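Local atomic coordinates of oxalate oxidase 1 (Hordeum vulgare, PDB entry 1FI2), a protein that oxidises oxalate with molecular oxygen to carbon dioxide and hydrogen peroxide at a manganese centre, and also has superoxide dismutase activity. Residues 79-83 with 139-145. Residues are numbered along the deposited sequence; the frame is centred on the assembly and turned at random.
Sequences FAPGG and QFNVGKT
Asn141 offers its side-chain amide to the carbonyls of Phe79 and Ala80, where strand 73-79 passes into the turn, illustrating how one buried asparagine can tie two loops of a β-barrel together. With CG anti to the backbone N (chi1 -175°) the amide extends toward 79-83, and chi2 near 0° points Asn141 ND2 at Phe79 O and Ala80 O, both bonds weak at 3.1 Å. A straighter bond from Asn141 ND2 runs back to Thr145 O (3.0 Å, 171°), the acceptor lying nearly in the amide plane. OD1 takes the backbone N of Gly143, closing an Asx turn, and with both ends of the amide engaged its rotation is fixed.

The backbones join beside it: Asn141 N donates to Gly83 O at 2.9 Å, whereas Gly82 N reaches Asn141 O by a weak bond. The type II turn, closed by Gly83 N to Ala80 O, places Gly82 at positive phi. Pro81 CG packs on Lys144 O at 3.7 Å, Phe140 CE1 approaches Gly82 O, and Phe79 CZ rests 3.7 Å from Gln139 CB.

Farther inward, Gln139 OE1 accepts from Asn85 ND2, a residue that binds oxalate. The turn links strands 73-79 and 84-89 of the two facing sheets of the cupin jellyroll; strand 137-141 lies antiparallel to 84-89, and Phe79 packs inward against Leu104 of strand 103-109 and Met149 of strand 147-153.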
# COMPACT_ATOMS: atom_id res chain seq x y z
N PHE A 79 -10.67 32.83 -7.38
CA PHE A 79 -10.92 33.11 -8.78
C PHE A 79 -11.59 34.46 -9.05
O PHE A 79 -12.68 34.72 -8.55
CB PHE A 79 -11.88 32.06 -9.36
CG PHE A 79 -11.57 30.60 -9.28
CD1 PHE A 79 -11.08 29.91 -10.38
CD2 PHE A 79 -11.78 29.90 -8.10
CE1 PHE A 79 -10.80 28.56 -10.30
CE2 PHE A 79 -11.49 28.55 -8.01
CZ PHE A 79 -11.01 27.88 -9.12
N ALA A 80 -10.99 35.24 -9.94
CA ALA A 80 -11.64 36.48 -10.39
C ALA A 80 -12.77 36.06 -11.33
O ALA A 80 -12.75 34.92 -11.81
CB ALA A 80 -10.64 37.35 -11.15
N PRO A 81 -13.75 36.91 -11.55
CA PRO A 81 -14.84 36.60 -12.47
C PRO A 81 -14.31 36.23 -13.84
O PRO A 81 -13.54 36.96 -14.45
CB PRO A 81 -15.68 37.86 -12.50
CG PRO A 81 -15.25 38.70 -11.35
CD PRO A 81 -13.85 38.28 -11.00
N GLY A 82 -14.67 35.04 -14.34
CA GLY A 82 -14.22 34.54 -15.62
C GLY A 82 -12.85 33.90 -15.59
O GLY A 82 -12.30 33.51 -16.63
N GLY A 83 -12.27 33.77 -14.40
CA GLY A 83 -10.95 33.17 -14.25
C GLY A 83 -11.05 31.65 -14.25
O GLY A 83 -12.12 31.09 -14.01
N GLN A 139 -11.52 24.20 -13.37
CA GLN A 139 -12.56 24.98 -12.72
C GLN A 139 -12.64 26.33 -13.45
O GLN A 139 -11.61 26.87 -13.86
CB GLN A 139 -12.39 25.22 -11.23
CG GLN A 139 -12.57 24.01 -10.33
CD GLN A 139 -11.25 23.28 -10.12
OE1 GLN A 139 -10.18 23.91 -10.11
NE2 GLN A 139 -11.29 21.96 -9.98
N PHE A 140 -13.85 26.85 -13.64
CA PHE A 140 -14.06 28.12 -14.33
C PHE A 140 -15.10 28.95 -13.59
O PHE A 140 -16.19 28.46 -13.32
CB PHE A 140 -14.48 27.81 -15.77
CG PHE A 140 -14.68 28.98 -16.68
CD1 PHE A 140 -13.61 29.64 -17.24
CD2 PHE A 140 -15.96 29.39 -17.04
CE1 PHE A 140 -13.79 30.71 -18.10
CE2 PHE A 140 -16.15 30.45 -17.91
CZ PHE A 140 -15.06 31.11 -18.44
N ASN A 141 -14.77 30.19 -13.23
CA ASN A 141 -15.70 31.04 -12.49
C ASN A 141 -16.77 31.62 -13.41
O ASN A 141 -16.49 32.54 -14.19
CB ASN A 141 -14.94 32.15 -11.76
CG ASN A 141 -15.83 33.00 -10.87
OD1 ASN A 141 -17.03 32.79 -10.79
ND2 ASN A 141 -15.23 33.98 -10.20
N VAL A 142 -18.00 31.14 -13.27
CA VAL A 142 -19.10 31.57 -14.13
C VAL A 142 -19.98 32.63 -13.48
O VAL A 142 -20.95 33.08 -14.10
CB VAL A 142 -19.99 30.39 -14.57
CG1 VAL A 142 -19.20 29.37 -15.38
CG2 VAL A 142 -20.66 29.74 -13.37
N GLY A 143 -19.65 33.02 -12.26
CA GLY A 143 -20.42 34.04 -11.55
C GLY A 143 -19.85 35.43 -11.81
O GLY A 143 -18.83 35.58 -12.49
N LYS A 144 -20.50 36.44 -11.25
CA LYS A 144 -20.05 37.82 -11.43
C LYS A 144 -19.18 38.28 -10.26
O LYS A 144 -18.67 39.40 -10.27
CB LYS A 144 -21.22 38.78 -11.57
CG LYS A 144 -22.25 38.47 -12.65
CD LYS A 144 -22.94 39.76 -13.09
CE LYS A 144 -24.38 39.53 -13.51
NZ LYS A 144 -24.86 40.58 -14.45
N THR A 145 -19.08 37.46 -9.23
CA THR A 145 -18.30 37.77 -8.04
C THR A 145 -17.07 36.87 -7.96
O THR A 145 -16.98 35.86 -8.65
CB THR A 145 -19.10 37.55 -6.74
OG1 THR A 145 -19.48 36.16 -6.66
CG2 THR A 145 -20.35 38.41 -6.69